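Local coordinates for C-type diheme-containing protein (Kuenenia stuttgartiensis, PDB 6H5L) that probably carries electrons through two covalently bound c-type hemes, as part of a large multiheme reductase complex of an anammox bacterium, at residues Arg42-Lys50 and Leu96-Glu104; Phe167-Lys175 and Thr212-Gln220. All blocks are in the same frame, centred on the assembly; numbering follows the deposited sequence.

Interaction 1 (Arg42-Lys50 and Leu96-Glu104). With HEC (heme c), chain L.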
loop_
_atom_site.group_PDB
_atom_site.type_symbol
_atom_site.label_atom_id
_atom_site.label_comp_id
_atom_site.label_asym_id
_atom_site.label_seq_id
_atom_site.Cartn_x
_atom_site.Cartn_y
_atom_site.Cartn_z
ATOM N N ARG B 42 -39.065 31.770 1.953
ATOM C CA ARG B 42 -39.209 32.985 1.157
ATOM C C ARG B 42 -40.264 33.917 1.740
ATOM O O ARG B 42 -41.356 33.485 2.124
ATOM C CB ARG B 42 -39.572 32.625 -0.285
ATOM C CG ARG B 42 -39.590 33.819 -1.231
ATOM C CD ARG B 42 -38.185 34.326 -1.523
ATOM N NE ARG B 42 -37.389 33.332 -2.236
ATOM C CZ ARG B 42 -36.470 32.558 -1.667
ATOM N NH1 ARG B 42 -36.215 32.668 -0.370
ATOM N NH2 ARG B 42 -35.803 31.676 -2.398
ATOM N N ASN B 43 -39.924 35.201 1.809
ATOM C CA ASN B 43 -40.876 36.250 2.161
ATOM C C ASN B 43 -41.522 36.720 0.862
ATOM O O ASN B 43 -40.940 37.508 0.113
ATOM C CB ASN B 43 -40.177 37.387 2.900
ATOM C CG ASN B 43 -41.141 38.455 3.397
ATOM O OD1 ASN B 43 -42.315 38.481 3.025
ATOM N ND2 ASN B 43 -40.640 39.352 4.238
ATOM N N PHE B 44 -42.736 36.233 0.597
ATOM C CA PHE B 44 -43.425 36.526 -0.654
ATOM C C PHE B 44 -43.871 37.977 -0.768
ATOM O O PHE B 44 -44.211 38.414 -1.873
ATOM C CB PHE B 44 -44.640 35.610 -0.803
ATOM C CG PHE B 44 -44.297 34.150 -0.866
ATOM C CD1 PHE B 44 -43.294 33.693 -1.706
ATOM C CD2 PHE B 44 -44.975 33.232 -0.080
ATOM C CE1 PHE B 44 -42.979 32.349 -1.762
ATOM C CE2 PHE B 44 -44.662 31.888 -0.132
ATOM C CZ PHE B 44 -43.663 31.446 -0.975
ATOM N N THR B 45 -43.876 38.730 0.335
ATOM C CA THR B 45 -44.418 40.084 0.318
ATOM C C THR B 45 -43.547 41.058 -0.466
ATOM O O THR B 45 -44.030 42.129 -0.847
ATOM C CB THR B 45 -44.601 40.603 1.747
ATOM O OG1 THR B 45 -43.316 40.810 2.350
ATOM C CG2 THR B 45 -45.393 39.604 2.584
ATOM N N LEU B 46 -42.284 40.717 -0.716
ATOM C CA LEU B 46 -41.383 41.598 -1.446
ATOM C C LEU B 46 -41.508 41.462 -2.957
ATOM O O LEU B 46 -40.986 42.313 -3.687
ATOM C CB LEU B 46 -39.930 41.328 -1.032
ATOM C CG LEU B 46 -38.932 42.466 -1.257
ATOM C CD1 LEU B 46 -39.274 43.648 -0.366
ATOM C CD2 LEU B 46 -37.502 42.005 -1.019
ATOM N N GLY B 47 -42.190 40.428 -3.445
ATOM C CA GLY B 47 -42.251 40.197 -4.874
ATOM C C GLY B 47 -40.927 39.840 -5.509
ATOM O O GLY B 47 -40.772 39.993 -6.723
ATOM N N ALA B 48 -39.966 39.365 -4.718
ATOM C CA ALA B 48 -38.632 39.012 -5.192
ATOM C C ALA B 48 -38.512 37.493 -5.212
ATOM O O ALA B 48 -38.460 36.853 -4.155
ATOM C CB ALA B 48 -37.554 39.638 -4.311
ATOM N N TYR B 49 -38.466 36.922 -6.412
ATOM C CA TYR B 49 -38.354 35.484 -6.606
ATOM C C TYR B 49 -37.000 35.166 -7.226
ATOM O O TYR B 49 -36.600 35.797 -8.210
ATOM C CB TYR B 49 -39.488 34.959 -7.488
ATOM C CG TYR B 49 -40.838 34.927 -6.801
ATOM C CD1 TYR B 49 -41.483 36.101 -6.433
ATOM C CD2 TYR B 49 -41.473 33.721 -6.530
ATOM C CE1 TYR B 49 -42.716 36.075 -5.809
ATOM C CE2 TYR B 49 -42.708 33.685 -5.906
ATOM C CZ TYR B 49 -43.324 34.865 -5.549
ATOM O OH TYR B 49 -44.552 34.838 -4.928
ATOM N N LYS B 50 -36.297 34.192 -6.643
ATOM C CA LYS B 50 -34.954 33.864 -7.113
ATOM C C LYS B 50 -34.976 33.255 -8.509
ATOM O O LYS B 50 -34.069 33.505 -9.312
ATOM C CB LYS B 50 -34.264 32.907 -6.137
ATOM C CG LYS B 50 -33.877 33.500 -4.802
ATOM C CD LYS B 50 -33.048 32.498 -4.010
ATOM C CE LYS B 50 -32.729 32.985 -2.607
ATOM N NZ LYS B 50 -31.955 31.963 -1.848
ATOM N N LEU B 96 -49.949 33.344 -3.388
ATOM C CA LEU B 96 -48.599 33.885 -3.266
ATOM C C LEU B 96 -48.488 35.253 -3.927
ATOM O O LEU B 96 -47.762 36.128 -3.442
ATOM C CB LEU B 96 -47.589 32.912 -3.874
ATOM C CG LEU B 96 -46.977 31.842 -2.964
ATOM C CD1 LEU B 96 -48.039 30.924 -2.377
ATOM C CD2 LEU B 96 -45.929 31.033 -3.716
ATOM N N LYS B 97 -49.203 35.455 -5.039
ATOM C CA LYS B 97 -49.161 36.743 -5.725
ATOM C C LYS B 97 -49.850 37.834 -4.918
ATOM O O LYS B 97 -49.442 38.999 -4.981
ATOM C CB LYS B 97 -49.800 36.627 -7.110
ATOM C CG LYS B 97 -49.116 35.635 -8.035
ATOM C CD LYS B 97 -49.786 35.582 -9.398
ATOM C CE LYS B 97 -49.542 36.860 -10.184
ATOM N NZ LYS B 97 -50.193 36.825 -11.522
ATOM N N SER B 98 -50.886 37.480 -4.152
ATOM C CA SER B 98 -51.629 38.470 -3.380
ATOM C C SER B 98 -50.841 39.009 -2.194
ATOM O O SER B 98 -51.287 39.977 -1.567
ATOM C CB SER B 98 -52.950 37.875 -2.889
ATOM O OG SER B 98 -52.737 36.940 -1.847
ATOM N N PHE B 99 -49.689 38.418 -1.874
ATOM C CA PHE B 99 -48.900 38.875 -0.738
ATOM C C PHE B 99 -48.088 40.126 -1.046
ATOM O O PHE B 99 -47.639 40.801 -0.112
ATOM C CB PHE B 99 -47.962 37.760 -0.267
ATOM C CG PHE B 99 -48.675 36.556 0.287
ATOM C CD1 PHE B 99 -49.812 36.700 1.066
ATOM C CD2 PHE B 99 -48.207 35.279 0.023
ATOM C CE1 PHE B 99 -50.466 35.591 1.574
ATOM C CE2 PHE B 99 -48.856 34.168 0.527
ATOM C CZ PHE B 99 -49.988 34.324 1.304
ATOM N N SER B 100 -47.891 40.454 -2.321
ATOM C CA SER B 100 -47.064 41.583 -2.725
ATOM C C SER B 100 -47.875 42.515 -3.611
ATOM O O SER B 100 -48.484 42.075 -4.591
ATOM C CB SER B 100 -45.803 41.110 -3.456
ATOM O OG SER B 100 -45.022 42.210 -3.885
ATOM N N GLU B 101 -47.878 43.804 -3.261
ATOM C CA GLU B 101 -48.578 44.796 -4.070
ATOM C C GLU B 101 -47.981 44.909 -5.465
ATOM O O GLU B 101 -48.671 45.328 -6.403
ATOM C CB GLU B 101 -48.545 46.155 -3.370
ATOM C CG GLU B 101 -49.261 46.185 -2.028
ATOM C CD GLU B 101 -50.767 46.297 -2.172
ATOM O OE1 GLU B 101 -51.223 47.089 -3.024
ATOM O OE2 GLU B 101 -51.494 45.592 -1.437
ATOM N N ALA B 102 -46.704 44.549 -5.622
ATOM C CA ALA B 102 -46.043 44.684 -6.916
ATOM C C ALA B 102 -46.745 43.882 -8.006
ATOM O O ALA B 102 -46.719 44.276 -9.177
ATOM C CB ALA B 102 -44.579 44.262 -6.799
ATOM N N PHE B 103 -47.377 42.763 -7.645
ATOM C CA PHE B 103 -48.091 41.967 -8.639
ATOM C C PHE B 103 -49.327 42.683 -9.171
ATOM O O PHE B 103 -49.759 42.410 -10.296
ATOM C CB PHE B 103 -48.489 40.611 -8.051
ATOM C CG PHE B 103 -47.388 39.592 -8.077
ATOM C CD1 PHE B 103 -46.976 39.037 -9.276
ATOM C CD2 PHE B 103 -46.771 39.182 -6.909
ATOM C CE1 PHE B 103 -45.965 38.095 -9.311
ATOM C CE2 PHE B 103 -45.759 38.239 -6.935
ATOM C CZ PHE B 103 -45.355 37.695 -8.140
ATOM N N GLU B 104 -49.906 43.594 -8.387
ATOM C CA GLU B 104 -51.123 44.282 -8.793
ATOM C C GLU B 104 -50.861 45.507 -9.662
ATOM O O GLU B 104 -51.761 45.937 -10.394
ATOM C CB GLU B 104 -51.926 44.707 -7.560
ATOM C CG GLU B 104 -53.381 45.034 -7.856
ATOM C CD GLU B 104 -54.039 45.834 -6.749
ATOM O OE1 GLU B 104 -53.357 46.140 -5.750
ATOM O OE2 GLU B 104 -55.238 46.160 -6.880
HETATM FE FE HEC L . -41.674 27.107 0.182
HETATM C CHA HEC L . -39.103 28.922 -1.173
HETATM C CHB HEC L . -43.680 28.023 -2.475
HETATM C CHC HEC L . -44.307 25.346 1.537
HETATM C CHD HEC L . -39.743 26.271 2.906
HETATM N NA HEC L . -41.440 28.254 -1.509
HETATM C C1A HEC L . -40.289 28.920 -1.871
HETATM C C2A HEC L . -40.518 29.619 -3.121
HETATM C C3A HEC L . -41.798 29.372 -3.484
HETATM C C4A HEC L . -42.389 28.509 -2.476
HETATM C CMA HEC L . -42.592 29.858 -4.719
HETATM C CAA HEC L . -39.378 30.468 -3.758
HETATM C CBA HEC L . -39.501 30.909 -5.215
HETATM C CGA HEC L . -38.308 31.761 -5.571
HETATM O O1A HEC L . -37.661 32.311 -4.641
HETATM O O2A HEC L . -38.006 31.893 -6.784
HETATM N NB HEC L . -43.630 26.764 -0.358
HETATM C C1B HEC L . -44.247 27.213 -1.511
HETATM C C2B HEC L . -45.594 26.672 -1.532
HETATM C C3B HEC L . -45.767 25.941 -0.425
HETATM C C4B HEC L . -44.535 25.980 0.334
HETATM C CMB HEC L . -46.640 26.929 -2.639
HETATM C CAB HEC L . -47.036 25.164 -0.001
HETATM C CBB HEC L . -47.271 23.950 -0.927
HETATM N NC HEC L . -41.973 26.018 1.898
HETATM C C1C HEC L . -43.135 25.365 2.261
HETATM C C2C HEC L . -42.863 24.592 3.455
HETATM C C3C HEC L . -41.654 24.959 3.902
HETATM C C4C HEC L . -41.035 25.791 2.887
HETATM C CMC HEC L . -43.950 23.867 4.280
HETATM C CAC HEC L . -40.956 24.467 5.192
HETATM C CBC HEC L . -40.641 22.960 5.086
HETATM N ND HEC L . -39.727 27.531 0.776
HETATM C C1D HEC L . -39.140 27.066 1.952
HETATM C C2D HEC L . -37.780 27.555 2.011
HETATM C C3D HEC L . -37.586 28.383 0.734
HETATM C C4D HEC L . -38.845 28.309 0.032
HETATM C CMD HEC L . -36.747 27.297 3.128
HETATM C CAD HEC L . -36.324 29.142 0.276
HETATM C CBD HEC L . -35.348 28.163 -0.363
HETATM C CGD HEC L . -34.092 28.890 -0.763
HETATM O O1D HEC L . -34.189 29.899 -1.509
HETATM O O2D HEC L . -32.991 28.452 -0.343
#
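Apolar contact between F44 and L96 forms the heart of this meeting. L96 lies over one face of the F44 ring, a CH-pi contact with CG 3.8 Å from the ring centroid, while its CD2 also reaches the heme methyl CMA. F44 suits the place: flat, it offers this face to the branched L96 and its edge to the porphyrin. F99 runs beside F44, with its ring edge at CD2 against F44 CB. Y49 CE1 meets the edge of the F103 ring at CZ, 3.9 Å away, the two side chains crossing at about a right angle.

Polar contacts across the segments are few. S100 OG, turned to the 42-50 loop, gives a weak hydrogen bond to T45 O and accepts a weak capping bond from A102 N. G47 suits its place because a side chain would collide with that hydroxyl. An Asx turn shapes the loop: N43 OD1 takes T45 OG1 and T45 N on one face of its plane.

Hydrogen bonds, several from cationic side chains, hold the propionates. R42, bent at chi2 and chi3, sends NE to heme O1A at 2.6 Å and NH2 to heme O1D at 2.6 Å, bridging both carboxylates. K50 N joins heme O1A, and K50 NZ reaches heme O1D at 3.1 Å. R42 O accepts from H23, an axial ligand. This is the propionate side of a class I-type cytochrome c heme pocket.

Interaction 2 (Phe167-Lys175 and Thr212-Gln220); sequences FDFTTGKFK and THYVMSLVQ. With HEC (heme c), chain K.
The backbones come closest at T170 and V219, where Q220 N donates to T170 O at 3.2 Å, in the carbonyl plane and nearly in line with the C=O bond (159°). F169 to G172 form a type I turn at this point. D168 OD1 shapes its start as an Asx turn, taking both T170 N and T170 OG1 from the same face of the carboxylate; the short, branched threonine suits the spot because its hydroxyl folds back to D168 while CB and CG2 rest against L218 O.

Apolar groups fill the space between turn and helix. V219 CG1, anti to the backbone nitrogen (chi1 -169°), packs against G172 CA at 3.6 Å, where any side chain on the glycine would collide with it and, at these backbone angles, jam against the preceding carbonyl O. V219 CG2 reaches the F174 ring at CZ, 4.1 Å away. V215 CG1 is shared by the two phenylalanines, 4.0 Å from F169 CE1 and 4.2 Å from F174 CE1, and L218 CD1 touches the edge of the F169 ring. M216 bends so that SD makes an oblique Met-aromatic contact with F174. F169 also meets the ring of the axial histidine H142.

K175 N donates to heme O1A at 2.7 Å, and its extended chain carries NZ to O2D at 3.0 Å. A leucine in place of K175 would probably leave O2D, and the propionate of the first heme that NZ also reaches, without this cationic partner, while the backbone bond to O1A could remain. Mostly apolar packing, with one backbone hydrogen bond, thus joins the loop to the other segment and borders the heme methyl CMA, whereas the charged end of the loop probably offsets the negative charge of the propionates.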
loop_
_atom_site.group_PDB
_atom_site.type_symbol
_atom_site.label_atom_id
_atom_site.label_comp_id
_atom_site.label_asym_id
_atom_site.label_seq_id
_atom_site.Cartn_x
_atom_site.Cartn_y
_atom_site.Cartn_z
ATOM N N PHE B 167 -23.988 28.451 -1.194
ATOM C CA PHE B 167 -23.815 27.041 -0.892
ATOM C C PHE B 167 -22.816 26.404 -1.854
ATOM O O PHE B 167 -22.603 26.868 -2.978
ATOM C CB PHE B 167 -25.156 26.307 -0.966
ATOM C CG PHE B 167 -25.756 26.272 -2.346
ATOM C CD1 PHE B 167 -26.586 27.292 -2.782
ATOM C CD2 PHE B 167 -25.494 25.216 -3.205
ATOM C CE1 PHE B 167 -27.137 27.262 -4.051
ATOM C CE2 PHE B 167 -26.040 25.181 -4.475
ATOM C CZ PHE B 167 -26.864 26.205 -4.898
ATOM N N ASP B 168 -22.196 25.324 -1.391
ATOM C CA ASP B 168 -21.307 24.529 -2.227
ATOM C C ASP B 168 -22.126 23.867 -3.329
ATOM O O ASP B 168 -22.941 22.980 -3.054
ATOM C CB ASP B 168 -20.590 23.488 -1.372
ATOM C CG ASP B 168 -19.659 22.607 -2.179
ATOM O OD1 ASP B 168 -19.299 22.994 -3.309
ATOM O OD2 ASP B 168 -19.289 21.523 -1.682
ATOM N N PHE B 169 -21.919 24.289 -4.577
ATOM C CA PHE B 169 -22.662 23.723 -5.696
ATOM C C PHE B 169 -21.899 22.625 -6.427
ATOM O O PHE B 169 -22.392 22.123 -7.442
ATOM C CB PHE B 169 -23.087 24.824 -6.685
ATOM C CG PHE B 169 -21.945 25.559 -7.348
ATOM C CD1 PHE B 169 -21.193 24.961 -8.351
ATOM C CD2 PHE B 169 -21.663 26.871 -7.005
ATOM C CE1 PHE B 169 -20.159 25.641 -8.967
ATOM C CE2 PHE B 169 -20.632 27.559 -7.621
ATOM C CZ PHE B 169 -19.880 26.944 -8.604
ATOM N N THR B 170 -20.718 22.235 -5.940
ATOM C CA THR B 170 -20.007 21.114 -6.544
ATOM C C THR B 170 -20.757 19.798 -6.380
ATOM O O THR B 170 -20.422 18.825 -7.064
ATOM C CB THR B 170 -18.602 20.985 -5.949
ATOM O OG1 THR B 170 -18.697 20.655 -4.557
ATOM C CG2 THR B 170 -17.834 22.289 -6.109
ATOM N N THR B 171 -21.753 19.746 -5.492
ATOM C CA THR B 171 -22.610 18.573 -5.387
ATOM C C THR B 171 -23.538 18.436 -6.586
ATOM O O THR B 171 -24.057 17.342 -6.830
ATOM C CB THR B 171 -23.441 18.637 -4.106
ATOM O OG1 THR B 171 -24.339 19.751 -4.175
ATOM C CG2 THR B 171 -22.539 18.796 -2.892
ATOM N N GLY B 172 -23.759 19.517 -7.331
ATOM C CA GLY B 172 -24.653 19.499 -8.466
ATOM C C GLY B 172 -26.109 19.742 -8.144
ATOM O O GLY B 172 -26.941 19.703 -9.060
ATOM N N LYS B 173 -26.448 19.991 -6.880
ATOM C CA LYS B 173 -27.832 20.259 -6.488
ATOM C C LYS B 173 -28.046 21.770 -6.474
ATOM O O LYS B 173 -28.010 22.431 -5.434
ATOM C CB LYS B 173 -28.144 19.624 -5.136
ATOM C CG LYS B 173 -28.012 18.110 -5.120
ATOM C CD LYS B 173 -28.912 17.472 -4.067
ATOM C CE LYS B 173 -30.380 17.577 -4.453
ATOM N NZ LYS B 173 -31.236 16.683 -3.621
ATOM N N PHE B 174 -28.267 22.320 -7.665
ATOM C CA PHE B 174 -28.575 23.733 -7.798
ATOM C C PHE B 174 -30.016 23.995 -7.377
ATOM O O PHE B 174 -30.904 23.158 -7.565
ATOM C CB PHE B 174 -28.352 24.199 -9.237
ATOM C CG PHE B 174 -26.966 23.928 -9.753
ATOM C CD1 PHE B 174 -25.935 24.821 -9.515
ATOM C CD2 PHE B 174 -26.695 22.776 -10.471
ATOM C CE1 PHE B 174 -24.659 24.572 -9.989
ATOM C CE2 PHE B 174 -25.421 22.521 -10.948
ATOM C CZ PHE B 174 -24.402 23.420 -10.707
ATOM N N LYS B 175 -30.242 25.175 -6.794
ATOM C CA LYS B 175 -31.552 25.484 -6.233
ATOM C C LYS B 175 -32.607 25.638 -7.321
ATOM O O LYS B 175 -33.764 25.243 -7.131
ATOM C CB LYS B 175 -31.468 26.746 -5.376
ATOM C CG LYS B 175 -30.664 26.573 -4.099
ATOM C CD LYS B 175 -30.960 27.681 -3.103
ATOM C CE LYS B 175 -30.208 27.461 -1.802
ATOM N NZ LYS B 175 -30.626 28.437 -0.760
ATOM N N THR B 212 -21.665 28.437 -18.396
ATOM C CA THR B 212 -22.440 27.304 -17.899
ATOM C C THR B 212 -21.644 26.009 -17.995
ATOM O O THR B 212 -21.636 25.205 -17.056
ATOM C CB THR B 212 -23.752 27.181 -18.675
ATOM O OG1 THR B 212 -24.585 28.312 -18.393
ATOM C CG2 THR B 212 -24.483 25.909 -18.296
ATOM N N HIS B 213 -20.959 25.795 -19.123
ATOM C CA HIS B 213 -20.196 24.563 -19.305
ATOM C C HIS B 213 -19.096 24.429 -18.260
ATOM O O HIS B 213 -18.834 23.327 -17.764
ATOM C CB HIS B 213 -19.608 24.514 -20.716
ATOM C CG HIS B 213 -20.639 24.399 -21.795
ATOM N ND1 HIS B 213 -20.360 24.652 -23.121
ATOM C CD2 HIS B 213 -21.948 24.055 -21.745
ATOM C CE1 HIS B 213 -21.453 24.471 -23.841
ATOM N NE2 HIS B 213 -22.431 24.108 -23.030
ATOM N N TYR B 214 -18.439 25.537 -17.911
ATOM C CA TYR B 214 -17.393 25.469 -16.895
ATOM C C TYR B 214 -17.978 25.250 -15.506
ATOM O O TYR B 214 -17.378 24.556 -14.676
ATOM C CB TYR B 214 -16.538 26.735 -16.912
ATOM C CG TYR B 214 -15.517 26.755 -15.799
ATOM C CD1 TYR B 214 -14.392 25.941 -15.849
ATOM C CD2 TYR B 214 -15.685 27.574 -14.689
ATOM C CE1 TYR B 214 -13.458 25.948 -14.829
ATOM C CE2 TYR B 214 -14.757 27.588 -13.665
ATOM C CZ TYR B 214 -13.645 26.775 -13.741
ATOM O OH TYR B 214 -12.721 26.791 -12.722
ATOM N N VAL B 215 -19.139 25.845 -15.227
ATOM C CA VAL B 215 -19.783 25.636 -13.933
ATOM C C VAL B 215 -20.171 24.173 -13.762
ATOM O O VAL B 215 -19.972 23.583 -12.693
ATOM C CB VAL B 215 -20.998 26.570 -13.778
ATOM C CG1 VAL B 215 -21.798 26.200 -12.538
ATOM C CG2 VAL B 215 -20.548 28.018 -13.705
ATOM N N MET B 216 -20.727 23.563 -14.812
ATOM C CA MET B 216 -21.021 22.135 -14.765
ATOM C C MET B 216 -19.750 21.307 -14.621
ATOM O O MET B 216 -19.781 20.220 -14.034
ATOM C CB MET B 216 -21.787 21.714 -16.020
ATOM C CG MET B 216 -23.073 22.492 -16.259
ATOM S SD MET B 216 -24.301 22.257 -14.960
ATOM C CE MET B 216 -25.513 21.263 -15.825
ATOM N N SER B 217 -18.628 21.805 -15.151
ATOM C CA SER B 217 -17.360 21.096 -15.017
ATOM C C SER B 217 -16.922 20.990 -13.562
ATOM O O SER B 217 -16.235 20.032 -13.189
ATOM C CB SER B 217 -16.281 21.795 -15.845
ATOM O OG SER B 217 -14.990 21.552 -15.313
ATOM N N LEU B 218 -17.305 21.957 -12.728
ATOM C CA LEU B 218 -16.922 21.948 -11.322
ATOM C C LEU B 218 -17.702 20.931 -10.500
ATOM O O LEU B 218 -17.300 20.633 -9.369
ATOM C CB LEU B 218 -17.097 23.347 -10.724
ATOM C CG LEU B 218 -16.230 24.437 -11.359
ATOM C CD1 LEU B 218 -16.506 25.791 -10.724
ATOM C CD2 LEU B 218 -14.755 24.079 -11.246
ATOM N N VAL B 219 -18.805 20.398 -11.032
ATOM C CA VAL B 219 -19.530 19.339 -10.342
ATOM C C VAL B 219 -18.692 18.063 -10.330
ATOM O O VAL B 219 -17.798 17.858 -11.160
ATOM C CB VAL B 219 -20.899 19.108 -11.005
ATOM C CG1 VAL B 219 -21.787 18.211 -10.151
ATOM C CG2 VAL B 219 -21.589 20.434 -11.275
ATOM N N GLN B 220 -18.979 17.196 -9.363
ATOM C CA GLN B 220 -18.288 15.917 -9.261
ATOM C C GLN B 220 -19.124 14.798 -9.872
ATOM O O GLN B 220 -19.832 14.083 -9.164
ATOM C CB GLN B 220 -17.962 15.595 -7.800
ATOM C CG GLN B 220 -17.439 16.778 -6.991
ATOM C CD GLN B 220 -16.011 17.176 -7.342
ATOM O OE1 GLN B 220 -15.510 16.877 -8.426
ATOM N NE2 GLN B 220 -15.348 17.856 -6.414
HETATM FE FE HEC K . -23.152 33.353 -7.750
HETATM C CHA HEC K . -25.949 31.633 -6.749
HETATM C CHB HEC K . -22.687 31.085 -10.291
HETATM C CHC HEC K . -20.572 35.252 -8.986
HETATM C CHD HEC K . -23.124 35.168 -4.852
HETATM N NA HEC K . -24.173 31.696 -8.437
HETATM C C1A HEC K . -25.238 31.092 -7.798
HETATM C C2A HEC K . -25.471 29.805 -8.427
HETATM C C3A HEC K . -24.566 29.654 -9.403
HETATM C C4A HEC K . -23.733 30.840 -9.430
HETATM C CMA HEC K . -24.424 28.437 -10.345
HETATM C CAA HEC K . -26.568 28.791 -8.025
HETATM C CBA HEC K . -27.721 28.832 -9.026
HETATM C CGA HEC K . -28.796 27.868 -8.593
HETATM O O1A HEC K . -28.681 27.303 -7.475
HETATM O O2A HEC K . -29.770 27.667 -9.362
HETATM N NB HEC K . -21.810 33.160 -9.304
HETATM C C1B HEC K . -21.917 32.230 -10.320
HETATM C C2B HEC K . -21.091 32.671 -11.425
HETATM C C3B HEC K . -20.500 33.823 -11.069
HETATM C C4B HEC K . -20.945 34.151 -9.726
HETATM C CMB HEC K . -20.930 31.893 -12.750
HETATM C CAB HEC K . -19.515 34.681 -11.897
HETATM C CBB HEC K . -20.140 35.203 -13.209
HETATM N NC HEC K . -22.022 34.892 -7.032
HETATM C C1C HEC K . -21.056 35.587 -7.738
HETATM C C2C HEC K . -20.744 36.796 -7.000
HETATM C C3C HEC K . -21.347 36.704 -5.806
HETATM C C4C HEC K . -22.233 35.550 -5.836
HETATM C CMC HEC K . -19.585 37.755 -7.365
HETATM C CAC HEC K . -21.243 37.722 -4.643
HETATM C CBC HEC K . -21.884 39.069 -5.043
HETATM N ND HEC K . -24.349 33.380 -6.046
HETATM C C1D HEC K . -24.161 34.263 -4.985
HETATM C C2D HEC K . -25.237 34.072 -4.037
HETATM C C3D HEC K . -26.123 32.966 -4.630
HETATM C C4D HEC K . -25.491 32.599 -5.877
HETATM C CMD HEC K . -25.451 34.827 -2.709
HETATM C CAD HEC K . -27.414 32.369 -4.028
HETATM C CBD HEC K . -27.055 31.297 -3.002
HETATM C CGD HEC K . -28.299 30.811 -2.305
HETATM O O1D HEC K . -29.422 31.151 -2.762
HETATM O O2D HEC K . -28.169 30.082 -1.287
#

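Overall arrangement
From the N terminus, the chain binds its first heme through C19, C22 and H23, then enters the loop holding residues 42-50. Interaction 1 closes when residues 96-104 return to that loop, enclosing helix 62-71 and axial ligand M78. The second half follows the same plan: after H142 comes the loop of 167-175, and interaction 2 closes it against the end of helix 205-217, enclosing helix 180-189 and M196. The two closures are in series, neither nested nor crossed, with centres 29 Å apart on opposite sides of the chain's centre. They meet through K50 and K175, whose NZ atoms gather among propionates of both hemes, joining the two cytochrome halves.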